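Local coordinates for uroporphyrinogen-III C-methyltransferase (Pseudomonas denitrificans, PDB 1S4D), which methylates uroporphyrinogen III at C-2 and then C-7 with S-adenosyl-L-methionine, giving precorrin-2 for cobalamin and siroheme synthesis, at residues Ile81-Val86 with Val117-Pro122; Leu32-Ala37 with Arg124-Ile129; Lys187-Ile192 with Arg227-Val232; Ala137-Pro142 with Ala208-Ala213; Thr153-His158 with Gln171-Gly176. All blocks are in the same frame, centred on the assembly; numbering follows the deposited sequence.

Overall arrangement
Following the chain from its N terminus, helix 32-40 is joined to the edge strand 123-126 by interaction 2, closing a long loop. Interaction 1 is nested inside that loop and ties helix 78-90 to the turn after helix 109-118. Both belong to the part of the fold built on the parallel sheet. The other three contacts surround the mixed sheet. Interaction 4 spans residues 137-213, and interaction 5, between strand 151-156 and helix 170-176, is nested within it. Interaction 3, pairing helices 189-198 and 225-235, opens before interaction 4 closes, so the two cross; they touch through Phe209. Interactions 3 and 5 touch through His188 and Ile192.

Interaction 1 of 5, residues Ile81-Val86 with Val117-Pro122; sequences ISLRLV and VEHQVP
His119 meets helix 78-90 through two aliphatic side chains, Leu83 at the far end of its imidazole and Val86 at the base. Leu83 approaches obliquely: its CD2 methyl lies 3.6 Å from His119 NE2 and nearly as close to CE1. Arg79 of the same helix also touches the histidine. Val86 instead runs across His119 at about a right angle. Its CG1 comes within 3.7 Å of His119 CB, and CG2 reaches past CB to CD2, 4.1 Å away. The fork of Val86, with CG1 anti to the backbone N (chi1 169°), brings both methyls onto CB and CG of the histidine. Val121 adds a looser apolar contact, its CG2 standing 4.3 Å from Val86 CG1. A Schellman motif ends helix 109-118 here: Gln120, with positive phi, sends its N to Val117 O (2.9 Å), and Val121 N bonds to Leu116 O. The turn directs His119 and Val121 at Val86. With only a methyl at His119, as in alanine, Leu83 CD2 would probably lose its partner across the contact and a gap open beside the Val86 methyls. Around this contact, Val86 also packs on Leu116 of helix 109-118, Leu85 touches Val95 and Arg97 of strand 94-99, and Val121 rests on Ala89 of helix 78-90 and Val17 of strand 16-21.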
# COMPACT_ATOMS: atom_id res chain seq x y z
N ILE B 81 22.12 6.47 8.98
CA ILE B 81 21.15 7.30 8.27
C ILE B 81 20.20 7.99 9.25
O ILE B 81 19.82 9.14 9.05
CB ILE B 81 20.37 6.45 7.26
CG1 ILE B 81 21.31 5.95 6.16
CG2 ILE B 81 19.17 7.24 6.67
CD1 ILE B 81 20.72 4.85 5.31
N SER B 82 19.83 7.28 10.30
CA SER B 82 18.89 7.81 11.28
C SER B 82 19.54 8.92 12.09
O SER B 82 18.90 9.94 12.36
CB SER B 82 18.38 6.71 12.20
OG SER B 82 17.60 5.77 11.48
N LEU B 83 20.79 8.73 12.49
CA LEU B 83 21.49 9.74 13.26
C LEU B 83 21.64 11.03 12.44
O LEU B 83 21.53 12.13 13.02
CB LEU B 83 22.83 9.20 13.80
CG LEU B 83 22.73 8.24 15.01
CD1 LEU B 83 24.07 7.72 15.52
CD2 LEU B 83 21.93 8.81 16.16
N ARG B 84 21.83 10.89 11.13
CA ARG B 84 22.06 12.03 10.23
C ARG B 84 20.78 12.86 10.14
O ARG B 84 20.85 14.10 10.16
CB ARG B 84 22.60 11.58 8.85
CG ARG B 84 22.24 12.47 7.63
CD ARG B 84 23.39 13.25 6.93
NE ARG B 84 23.84 14.41 7.69
CZ ARG B 84 24.14 15.63 7.19
NH1 ARG B 84 24.54 16.58 8.02
NH2 ARG B 84 24.04 15.94 5.91
N LEU B 85 19.63 12.17 10.08
CA LEU B 85 18.33 12.83 10.16
C LEU B 85 18.20 13.65 11.44
O LEU B 85 17.76 14.80 11.41
CB LEU B 85 17.19 11.81 10.07
CG LEU B 85 17.04 11.04 8.74
CD1 LEU B 85 15.79 10.15 8.75
CD2 LEU B 85 17.11 11.96 7.50
N VAL B 86 18.61 13.07 12.55
CA VAL B 86 18.61 13.76 13.82
C VAL B 86 19.55 14.98 13.76
O VAL B 86 19.22 16.04 14.29
CB VAL B 86 18.96 12.79 14.99
CG1 VAL B 86 19.24 13.55 16.31
CG2 VAL B 86 17.85 11.77 15.17
N VAL B 117 12.33 9.56 17.78
CA VAL B 117 11.75 9.70 19.10
C VAL B 117 12.80 9.72 20.23
O VAL B 117 12.80 10.62 21.07
CB VAL B 117 10.67 8.63 19.35
CG1 VAL B 117 10.25 8.65 20.80
CG2 VAL B 117 9.49 8.87 18.44
N GLU B 118 13.69 8.73 20.22
CA GLU B 118 14.80 8.61 21.16
C GLU B 118 15.57 9.93 21.34
O GLU B 118 16.00 10.26 22.45
CB GLU B 118 15.73 7.49 20.66
CG GLU B 118 17.08 7.28 21.35
CD GLU B 118 17.98 6.37 20.52
OE1 GLU B 118 17.46 5.61 19.67
OE2 GLU B 118 19.22 6.42 20.68
N HIS B 119 15.72 10.69 20.26
CA HIS B 119 16.51 11.92 20.30
C HIS B 119 15.63 13.17 20.30
O HIS B 119 16.12 14.27 19.99
CB HIS B 119 17.49 11.98 19.13
CG HIS B 119 18.42 10.81 19.06
ND1 HIS B 119 19.72 10.86 19.53
CD2 HIS B 119 18.25 9.57 18.55
CE1 HIS B 119 20.30 9.69 19.34
NE2 HIS B 119 19.43 8.89 18.74
N GLN B 120 14.35 12.99 20.63
CA GLN B 120 13.41 14.11 20.85
C GLN B 120 13.11 14.93 19.58
O GLN B 120 12.88 16.14 19.64
CB GLN B 120 13.90 15.03 21.98
CG GLN B 120 14.22 14.34 23.29
CD GLN B 120 12.98 14.10 24.09
OE1 GLN B 120 12.34 13.06 23.93
NE2 GLN B 120 12.62 15.05 24.95
N VAL B 121 13.10 14.27 18.42
CA VAL B 121 12.82 14.98 17.18
C VAL B 121 11.39 14.66 16.72
O VAL B 121 11.07 13.49 16.54
CB VAL B 121 13.85 14.62 16.10
CG1 VAL B 121 13.50 15.23 14.76
CG2 VAL B 121 15.24 15.07 16.52
N PRO B 122 10.52 15.65 16.53
CA PRO B 122 9.16 15.36 16.05
C PRO B 122 9.20 14.91 14.60
O PRO B 122 10.13 15.28 13.86
CB PRO B 122 8.43 16.70 16.19
CG PRO B 122 9.49 17.74 16.17
CD PRO B 122 10.75 17.10 16.73

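Interaction 2 of 5, residues Leu32-Ala37 with Arg124-Ile129; sequences LHAANA and RIVPGI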
# COMPACT_ATOMS: atom_id res chain seq x y z
N LEU B 32 -0.34 14.26 -2.49
CA LEU B 32 -0.32 15.73 -2.30
C LEU B 32 0.65 16.13 -1.16
O LEU B 32 1.51 17.01 -1.34
CB LEU B 32 -1.73 16.26 -2.06
CG LEU B 32 -2.66 16.55 -3.26
CD1 LEU B 32 -2.40 15.64 -4.45
CD2 LEU B 32 -4.17 16.53 -2.92
N HIS B 33 0.53 15.43 -0.03
CA HIS B 33 1.40 15.58 1.12
C HIS B 33 2.91 15.45 0.79
O HIS B 33 3.72 16.24 1.25
CB HIS B 33 1.06 14.50 2.13
CG HIS B 33 -0.04 14.86 3.08
ND1 HIS B 33 -0.25 16.14 3.56
CD2 HIS B 33 -0.97 14.07 3.67
CE1 HIS B 33 -1.26 16.12 4.40
NE2 HIS B 33 -1.72 14.88 4.48
N ALA B 34 3.26 14.42 0.01
CA ALA B 34 4.64 14.20 -0.41
C ALA B 34 5.12 15.35 -1.29
O ALA B 34 6.19 15.92 -1.03
CB ALA B 34 4.77 12.86 -1.12
N ALA B 35 4.33 15.69 -2.31
CA ALA B 35 4.63 16.82 -3.21
C ALA B 35 4.76 18.12 -2.42
O ALA B 35 5.67 18.92 -2.63
CB ALA B 35 3.56 16.94 -4.28
N ASN B 36 3.84 18.32 -1.48
CA ASN B 36 3.97 19.43 -0.55
C ASN B 36 5.27 19.39 0.29
O ASN B 36 5.95 20.40 0.38
CB ASN B 36 2.72 19.58 0.32
CG ASN B 36 2.61 20.96 0.92
OD1 ASN B 36 2.90 21.96 0.27
ND2 ASN B 36 2.24 21.02 2.19
N ALA B 37 5.62 18.24 0.87
CA ALA B 37 6.92 18.12 1.57
C ALA B 37 8.10 18.52 0.67
O ALA B 37 8.87 19.41 1.01
CB ALA B 37 7.13 16.72 2.10
N ARG B 124 6.48 13.29 11.16
CA ARG B 124 5.21 12.88 10.58
C ARG B 124 5.51 11.68 9.68
O ARG B 124 6.64 11.58 9.16
CB ARG B 124 4.64 14.04 9.74
CG ARG B 124 3.57 13.60 8.74
CD ARG B 124 2.89 14.73 8.01
NE ARG B 124 2.11 15.58 8.91
CZ ARG B 124 0.79 15.70 8.90
NH1 ARG B 124 0.05 15.00 8.04
NH2 ARG B 124 0.21 16.52 9.77
N ILE B 125 4.54 10.78 9.49
CA ILE B 125 4.61 9.76 8.43
C ILE B 125 3.68 10.10 7.28
O ILE B 125 2.51 10.43 7.48
CB ILE B 125 4.27 8.35 8.97
CG1 ILE B 125 5.18 7.98 10.16
CG2 ILE B 125 4.34 7.29 7.85
CD1 ILE B 125 6.65 7.75 9.80
N VAL B 126 4.20 10.02 6.07
CA VAL B 126 3.41 10.22 4.89
C VAL B 126 3.46 8.95 4.09
O VAL B 126 4.46 8.64 3.44
CB VAL B 126 3.97 11.38 4.06
CG1 VAL B 126 3.19 11.52 2.73
CG2 VAL B 126 3.94 12.65 4.86
N PRO B 127 2.39 8.18 4.17
CA PRO B 127 2.19 7.00 3.33
C PRO B 127 2.53 7.21 1.88
O PRO B 127 2.38 8.30 1.36
CB PRO B 127 0.70 6.79 3.46
CG PRO B 127 0.50 7.07 4.89
CD PRO B 127 1.29 8.34 5.13
N GLY B 128 2.99 6.15 1.23
CA GLY B 128 3.18 6.14 -0.21
C GLY B 128 2.64 4.88 -0.87
O GLY B 128 2.30 3.93 -0.19
N ILE B 129 2.55 4.88 -2.19
CA ILE B 129 2.15 3.70 -2.92
C ILE B 129 3.25 2.64 -2.82
O ILE B 129 4.45 2.92 -3.04
CB ILE B 129 1.93 4.04 -4.37
CG1 ILE B 129 0.87 5.15 -4.53
CG2 ILE B 129 1.60 2.78 -5.15
CD1 ILE B 129 -0.55 4.80 -4.01
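Val126 packs one methyl against the first turn of helix 32-40, with CG1 3.7 Å from His33 CB and 4.0 Å from Ala34 N. Its CG1 stands anti to the backbone N, with chi1 175°, which sends this branch toward the helix. Ala34 adds a lighter touch, its CB lying 4.4 Å from the same methyl of Val126. Two residues back along the strand, Arg124 leaves the backbone extended as far as CD and then bends at chi3 (-65°), turning its guanidinium to the imidazole of His33. The two side chains cross at about a right angle, and their planes are 54° apart, so they do not stack. Arg124 NH1 is 4.0 Å from both NE2 and CE1 of His33, a distance of packing rather than bonding. The polar partner of His33 is Asp26 of the second subunit, whose OD2 is hydrogen-bonded to NE2. Arg124 has its own aromatic neighbour, making a cation-pi contact with Trp18. The axis of segment 32-37 passes 9.5 Å from that of strand 124-126 at closest approach. Within this chain the strand is the outermost on its side of the parallel sheet, hydrogen-bonded to strand 16-21. Beside its contact with Val126, the helix also rests on strand 16-21, Ala34 touching Val20 and Ala37 touching Trp18.

Interaction 3 of 5, residues Lys187-Ile192 with Arg227-Val232; sequences KHIGAI and RAEADV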
# COMPACT_ATOMS: atom_id res chain seq x y z
N LYS B 187 17.47 -12.64 -5.24
CA LYS B 187 18.74 -13.29 -5.04
C LYS B 187 18.52 -14.69 -4.47
O LYS B 187 19.29 -15.60 -4.72
CB LYS B 187 19.60 -12.42 -4.10
CG LYS B 187 21.05 -12.83 -3.95
CD LYS B 187 21.63 -12.29 -2.64
CE LYS B 187 23.19 -12.36 -2.62
NZ LYS B 187 23.87 -11.31 -3.49
N HIS B 188 17.43 -14.86 -3.73
CA HIS B 188 17.13 -16.13 -3.11
C HIS B 188 15.88 -16.79 -3.69
O HIS B 188 15.26 -17.62 -3.02
CB HIS B 188 16.93 -15.95 -1.60
CG HIS B 188 18.08 -15.30 -0.90
ND1 HIS B 188 19.36 -15.83 -0.90
CD2 HIS B 188 18.14 -14.19 -0.13
CE1 HIS B 188 20.15 -15.05 -0.19
NE2 HIS B 188 19.44 -14.05 0.29
N ILE B 189 15.53 -16.46 -4.92
CA ILE B 189 14.36 -17.05 -5.58
C ILE B 189 14.32 -18.59 -5.62
O ILE B 189 13.29 -19.18 -5.33
CB ILE B 189 14.11 -16.43 -6.98
CG1 ILE B 189 12.69 -16.79 -7.46
CG2 ILE B 189 15.20 -16.82 -7.98
CD1 ILE B 189 11.62 -15.98 -6.78
N GLY B 190 15.43 -19.22 -5.99
CA GLY B 190 15.55 -20.67 -5.94
C GLY B 190 15.10 -21.28 -4.62
O GLY B 190 14.21 -22.13 -4.58
N ALA B 191 15.69 -20.84 -3.51
CA ALA B 191 15.33 -21.42 -2.22
C ALA B 191 13.88 -21.11 -1.84
O ALA B 191 13.16 -21.99 -1.37
CB ALA B 191 16.29 -20.97 -1.12
N ILE B 192 13.44 -19.86 -2.07
CA ILE B 192 12.09 -19.45 -1.72
C ILE B 192 11.08 -20.28 -2.48
O ILE B 192 10.17 -20.89 -1.91
CB ILE B 192 11.90 -17.99 -2.02
CG1 ILE B 192 12.65 -17.16 -0.99
CG2 ILE B 192 10.40 -17.64 -2.04
CD1 ILE B 192 13.02 -15.81 -1.50
N ARG B 227 9.58 -23.22 -12.70
CA ARG B 227 10.45 -22.61 -13.70
C ARG B 227 10.99 -21.23 -13.32
O ARG B 227 11.83 -20.69 -14.04
CB ARG B 227 9.73 -22.47 -15.03
CG ARG B 227 9.53 -23.78 -15.79
CD ARG B 227 8.26 -23.82 -16.61
NE ARG B 227 7.90 -22.49 -17.11
CZ ARG B 227 8.31 -21.99 -18.27
NH1 ARG B 227 7.94 -20.76 -18.63
NH2 ARG B 227 9.11 -22.72 -19.06
N ALA B 228 10.51 -20.67 -12.21
CA ALA B 228 10.80 -19.27 -11.89
C ALA B 228 12.29 -18.95 -11.84
O ALA B 228 12.75 -17.97 -12.46
CB ALA B 228 10.13 -18.89 -10.60
N GLU B 229 13.04 -19.78 -11.12
CA GLU B 229 14.46 -19.52 -10.90
C GLU B 229 15.25 -19.52 -12.21
O GLU B 229 16.01 -18.60 -12.45
CB GLU B 229 15.06 -20.49 -9.89
CG GLU B 229 16.56 -20.28 -9.71
CD GLU B 229 17.23 -21.37 -8.91
OE1 GLU B 229 18.36 -21.12 -8.45
OE2 GLU B 229 16.63 -22.47 -8.72
N ALA B 230 15.04 -20.53 -13.05
CA ALA B 230 15.71 -20.60 -14.34
C ALA B 230 15.29 -19.46 -15.28
O ALA B 230 16.13 -18.83 -15.94
CB ALA B 230 15.50 -21.97 -15.01
N ASP B 231 13.98 -19.19 -15.31
CA ASP B 231 13.44 -18.23 -16.24
C ASP B 231 13.99 -16.83 -15.99
O ASP B 231 14.38 -16.15 -16.93
CB ASP B 231 11.91 -18.24 -16.22
CG ASP B 231 11.36 -19.39 -17.00
OD1 ASP B 231 12.17 -20.08 -17.65
OD2 ASP B 231 10.16 -19.69 -17.03
N VAL B 232 14.02 -16.43 -14.73
CA VAL B 232 14.38 -15.06 -14.40
C VAL B 232 15.84 -14.83 -14.72
O VAL B 232 16.24 -13.75 -15.18
CB VAL B 232 14.01 -14.70 -12.92
CG1 VAL B 232 14.84 -15.48 -11.92
CG2 VAL B 232 14.14 -13.22 -12.69
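Behind the packing of Ile189 on Val232, one carboxylate oxygen, Asp231 OD2, has two partners: it accepts a hydrogen bond from Thr223 OG1 and forms a salt bridge with Arg227 NH1 at 2.9 Å, a pair that lies within the one helix. That second pairing is electrostatic only, since the oxygen lies above one face of the guanidinium, toward its rim and well out of its plane, with no N-H pointing at it. No hydrogen bond joins the two segments; the contact is van der Waals packing. Ile189 CG2 sits 4.0 Å from Glu229 CA and 4.2 Å from Val232 CG1. At Gly190 the backbones come close, CA of Gly190 lying 5.2 Å from CA of Glu229. Glu229, with CG anti to its N (chi1 177°) and the chain extended beyond, lays its aliphatic stem and carboxylate alongside the glycine, CD being 3.5 Å from Gly190 CA. Phe209 of strand 206-211 takes Ile189, Ala228 and Val232 together from the sheet side. The joint between helices 189-198 and 225-235 thus depends on close backbone approach and van der Waals contact, with no hydrogen bond or salt bridge across it; the charge of Glu229 lies at the exposed rim.

Interaction 4 of 5, residues Ala137-Pro142 with Ala208-Ala213; sequences AYAGIP and AFVCNA. With SAH (S-adenosyl-L-homocysteine), chain Q.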
# COMPACT_ATOMS: atom_id res chain seq x y z
N ALA B 137 -0.35 -3.29 -9.90
CA ALA B 137 -1.37 -2.61 -10.70
C ALA B 137 -0.82 -2.15 -12.05
O ALA B 137 -1.53 -2.24 -13.08
CB ALA B 137 -1.96 -1.44 -9.95
N TYR B 138 0.42 -1.66 -12.08
CA TYR B 138 0.96 -1.18 -13.36
C TYR B 138 1.31 -2.32 -14.32
O TYR B 138 1.65 -2.06 -15.47
CB TYR B 138 2.16 -0.25 -13.19
CG TYR B 138 1.84 1.20 -12.95
CD1 TYR B 138 1.03 1.59 -11.85
CD2 TYR B 138 2.37 2.19 -13.77
CE1 TYR B 138 0.75 2.94 -11.61
CE2 TYR B 138 2.10 3.54 -13.54
CZ TYR B 138 1.30 3.90 -12.46
OH TYR B 138 1.05 5.23 -12.24
N ALA B 139 1.24 -3.56 -13.86
CA ALA B 139 1.54 -4.71 -14.69
C ALA B 139 0.27 -5.45 -15.04
O ALA B 139 0.33 -6.51 -15.67
CB ALA B 139 2.53 -5.68 -14.01
N GLY B 140 -0.87 -4.90 -14.61
CA GLY B 140 -2.18 -5.52 -14.78
C GLY B 140 -2.49 -6.66 -13.82
O GLY B 140 -3.34 -7.50 -14.12
N ILE B 141 -1.82 -6.69 -12.67
CA ILE B 141 -2.10 -7.72 -11.67
C ILE B 141 -2.70 -7.14 -10.39
O ILE B 141 -1.99 -6.54 -9.59
CB ILE B 141 -0.81 -8.51 -11.32
CG1 ILE B 141 -0.25 -9.20 -12.57
CG2 ILE B 141 -1.07 -9.49 -10.16
CD1 ILE B 141 1.17 -9.66 -12.43
N PRO B 142 -4.00 -7.35 -10.16
CA PRO B 142 -4.58 -6.94 -8.88
C PRO B 142 -4.15 -7.93 -7.81
O PRO B 142 -4.08 -9.13 -8.04
CB PRO B 142 -6.09 -7.00 -9.12
CG PRO B 142 -6.27 -7.41 -10.54
CD PRO B 142 -4.98 -7.99 -11.04
N ALA B 208 4.57 -14.14 -11.55
CA ALA B 208 5.06 -13.03 -12.38
C ALA B 208 6.14 -12.29 -11.63
O ALA B 208 6.10 -12.21 -10.40
CB ALA B 208 3.93 -12.09 -12.76
N PHE B 209 7.12 -11.78 -12.37
CA PHE B 209 8.17 -10.92 -11.84
C PHE B 209 7.87 -9.58 -12.46
O PHE B 209 7.65 -9.50 -13.68
CB PHE B 209 9.56 -11.38 -12.31
CG PHE B 209 10.08 -12.60 -11.60
CD1 PHE B 209 11.05 -12.48 -10.62
CD2 PHE B 209 9.59 -13.87 -11.92
CE1 PHE B 209 11.52 -13.60 -9.94
CE2 PHE B 209 10.05 -15.01 -11.26
CZ PHE B 209 11.02 -14.88 -10.26
N VAL B 210 7.85 -8.54 -11.64
CA VAL B 210 7.67 -7.19 -12.16
C VAL B 210 8.86 -6.34 -11.71
O VAL B 210 9.01 -6.01 -10.52
CB VAL B 210 6.31 -6.56 -11.73
CG1 VAL B 210 6.06 -5.25 -12.46
CG2 VAL B 210 5.13 -7.53 -11.98
N CYS B 211 9.72 -6.00 -12.67
CA CYS B 211 10.91 -5.22 -12.40
C CYS B 211 10.70 -3.77 -12.73
O CYS B 211 10.19 -3.43 -13.81
CB CYS B 211 12.11 -5.74 -13.20
SG CYS B 211 12.47 -7.48 -12.82
N ASN B 212 11.10 -2.91 -11.79
CA ASN B 212 10.99 -1.49 -12.00
C ASN B 212 9.54 -1.15 -12.34
O ASN B 212 9.28 -0.39 -13.28
CB ASN B 212 11.94 -1.05 -13.12
CG ASN B 212 13.36 -1.44 -12.85
OD1 ASN B 212 14.00 -0.87 -11.97
ND2 ASN B 212 13.87 -2.42 -13.57
N ALA B 213 8.61 -1.75 -11.60
CA ALA B 213 7.20 -1.39 -11.73
C ALA B 213 7.06 0.13 -11.75
O ALA B 213 7.79 0.85 -11.07
CB ALA B 213 6.33 -2.01 -10.61
N SAH Q . 9.05 0.43 1.17
CA SAH Q . 9.18 -0.10 -0.17
CB SAH Q . 10.02 -1.36 -0.15
CG SAH Q . 11.52 -1.11 -0.16
SD SAH Q . 12.56 -2.55 0.21
C SAH Q . 7.81 -0.30 -0.82
O SAH Q . 6.76 -0.07 -0.22
OXT SAH Q . 7.67 -0.70 -1.98
C5' SAH Q . 13.02 -2.69 -1.54
C4' SAH Q . 12.24 -3.70 -2.40
O4' SAH Q . 11.01 -3.17 -2.85
C3' SAH Q . 12.91 -4.14 -3.70
O3' SAH Q . 13.96 -5.06 -3.56
C2' SAH Q . 11.74 -4.68 -4.52
O2' SAH Q . 11.33 -5.98 -4.15
C1' SAH Q . 10.65 -3.70 -4.11
N9 SAH Q . 10.46 -2.59 -5.07
C8 SAH Q . 10.63 -1.28 -4.76
N7 SAH Q . 10.36 -0.54 -5.83
C5 SAH Q . 10.03 -1.34 -6.85
C6 SAH Q . 9.67 -1.08 -8.17
N6 SAH Q . 9.59 0.16 -8.63
N1 SAH Q . 9.37 -2.14 -9.01
C2 SAH Q . 9.43 -3.43 -8.53
N3 SAH Q . 9.79 -3.68 -7.21
C4 SAH Q . 10.09 -2.65 -6.38
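Ala139 and Ile141, on either side in sequence of Gly140, the positive-phi residue of the Schellman motif ending helix 131-137, pack on strand 206-211 of the mixed sheet in the SAH-binding α/β fold of this methyltransferase family. Ala139 CB sits in the fork of Val210, 3.8 Å from CG2 and 3.9 Å from CG1. Two residues on, Ile141 stretches its CD1 to Ala208 CB, at 3.7 Å. Ala208 and Val210 alternate with Phe209, which points to the other side of the strand, so both contacts fall on one face. Val210 O is also 3.3 Å from C2 of the SAH adenine. Beyond the strand end, the loop at Asn212 and Ala213 enters the SAH pocket: Ala213 N gives N1 a weak hydrogen bond, bent to 126°, and a straighter one, at 151°, runs from SAH N6 to Ala213 O, 3.1 Å away. Ala139 and Ile141 are positioned by the type I turn Ala137-Gly140 that leads into Ile141, and Ala139 O is held by Arg252 NE. Ile141 also lies on Val244 of strand 241-245, which pairs with 206-211 through backbone bonds. Farther out, Tyr138 packs on His33 of the second subunit, and its OH is hydrogen-bonded to Asp26 OD2.

Interaction 5 of 5, residues Thr153-His158 with Gln171-Gly176; sequences TFLTGH and QGIASG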
# COMPACT_ATOMS: atom_id res chain seq x y z
N THR B 153 -0.73 -12.32 1.29
CA THR B 153 0.47 -12.24 2.12
C THR B 153 1.62 -11.50 1.45
O THR B 153 2.02 -11.85 0.34
CB THR B 153 0.93 -13.64 2.46
OG1 THR B 153 -0.03 -14.25 3.31
CG2 THR B 153 2.15 -13.61 3.32
N PHE B 154 2.18 -10.50 2.13
CA PHE B 154 3.37 -9.80 1.63
C PHE B 154 4.56 -10.35 2.40
O PHE B 154 4.42 -10.63 3.59
CB PHE B 154 3.24 -8.31 1.88
CG PHE B 154 2.31 -7.60 0.94
CD1 PHE B 154 2.49 -6.27 0.66
CD2 PHE B 154 1.22 -8.24 0.37
CE1 PHE B 154 1.60 -5.60 -0.20
CE2 PHE B 154 0.33 -7.58 -0.48
CZ PHE B 154 0.52 -6.30 -0.78
N LEU B 155 5.71 -10.55 1.75
CA LEU B 155 6.91 -10.97 2.50
C LEU B 155 8.26 -10.40 2.02
O LEU B 155 8.33 -9.84 0.93
CB LEU B 155 6.94 -12.49 2.77
CG LEU B 155 7.52 -13.67 1.95
CD1 LEU B 155 6.37 -14.55 1.50
CD2 LEU B 155 8.48 -13.37 0.77
N THR B 156 9.31 -10.51 2.86
CA THR B 156 10.70 -10.33 2.40
C THR B 156 11.33 -11.66 2.20
O THR B 156 11.26 -12.51 3.09
CB THR B 156 11.62 -9.71 3.42
OG1 THR B 156 10.88 -9.33 4.58
CG2 THR B 156 12.22 -8.49 2.88
N GLY B 157 12.01 -11.81 1.07
CA GLY B 157 12.82 -12.97 0.81
C GLY B 157 14.22 -12.67 1.28
O GLY B 157 15.11 -13.49 1.14
N HIS B 158 14.41 -11.49 1.86
CA HIS B 158 15.75 -10.99 2.16
C HIS B 158 16.69 -11.98 2.84
O HIS B 158 17.82 -12.14 2.40
CB HIS B 158 15.70 -9.70 2.97
CG HIS B 158 17.03 -9.03 3.06
ND1 HIS B 158 17.81 -8.78 1.95
CD2 HIS B 158 17.75 -8.60 4.13
CE1 HIS B 158 18.94 -8.21 2.32
NE2 HIS B 158 18.93 -8.08 3.64
N GLN B 171 5.53 -23.10 5.18
CA GLN B 171 4.34 -23.93 4.97
C GLN B 171 3.05 -23.17 5.33
O GLN B 171 2.06 -23.20 4.58
CB GLN B 171 4.49 -25.21 5.77
CG GLN B 171 3.20 -25.86 6.16
CD GLN B 171 2.89 -27.05 5.30
OE1 GLN B 171 2.75 -26.93 4.07
NE2 GLN B 171 2.77 -28.23 5.94
N GLY B 172 3.06 -22.49 6.48
CA GLY B 172 2.00 -21.57 6.84
C GLY B 172 1.77 -20.52 5.76
O GLY B 172 0.62 -20.22 5.39
N ILE B 173 2.86 -19.98 5.24
CA ILE B 173 2.79 -18.99 4.18
C ILE B 173 2.18 -19.57 2.93
O ILE B 173 1.36 -18.91 2.28
CB ILE B 173 4.18 -18.32 3.97
CG1 ILE B 173 4.18 -16.96 4.67
CG2 ILE B 173 4.48 -18.11 2.49
CD1 ILE B 173 5.32 -16.71 5.47
N ALA B 174 2.54 -20.82 2.61
CA ALA B 174 1.93 -21.55 1.49
C ALA B 174 0.40 -21.77 1.60
O ALA B 174 -0.30 -21.57 0.59
CB ALA B 174 2.63 -22.87 1.27
N SER B 175 -0.10 -22.17 2.79
CA SER B 175 -1.55 -22.38 3.00
C SER B 175 -2.36 -21.13 3.31
O SER B 175 -3.56 -21.11 3.07
CB SER B 175 -1.82 -23.35 4.15
OG SER B 175 -0.72 -24.19 4.39
N GLY B 176 -1.71 -20.13 3.88
CA GLY B 176 -2.39 -18.93 4.34
C GLY B 176 -3.16 -18.14 3.29
O GLY B 176 -4.30 -17.78 3.55
O HOH W 1 -0.04 -16.77 3.97
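Ile173 of helix 170-176 packs against Thr153 and Leu155 of strand 151-156, a strand and helix that, with the parallel strand 179-183, make a beta-alpha-beta crossover. The apolar contacts are two. Thr153 CG2 meets Ile173 CG1 at 4.1 Å, the side chains crossing at about a right angle, and Leu155 CD1 lies 4.2 Å from Ile173 CG2 in a more slanting approach. As alternate residues of one strand, Thr153 and Leu155 both turn to the helix, and Ile173 gives each a separate branch.

Polar contact between strand and helix runs through a water. Thr153 has CG2 anti to its backbone N, which leaves OG1 beside that N (chi1 -68°). OG1 is 2.6 Å from the water, which donates to Ile173 O at 3.1 Å. The same hydroxyl is hydrogen-bonded to Ser177 OG and to Thr153 OG1 of the second subunit, so several groups share it close to the dimer axis.

Contacts between subunits frame the pair. Residues Thr153 to Leu155 run antiparallel to a strand of the second subunit, carrying the sheet across the interface, and Ile173 also packs on Gly176 of that subunit.

Within the helix, one carbonyl serves twice. Gln171 O accepts from Ser175 N and also from Ser175 OG at 3.0 Å, the hydroxyl standing 34° out of the carbonyl plane.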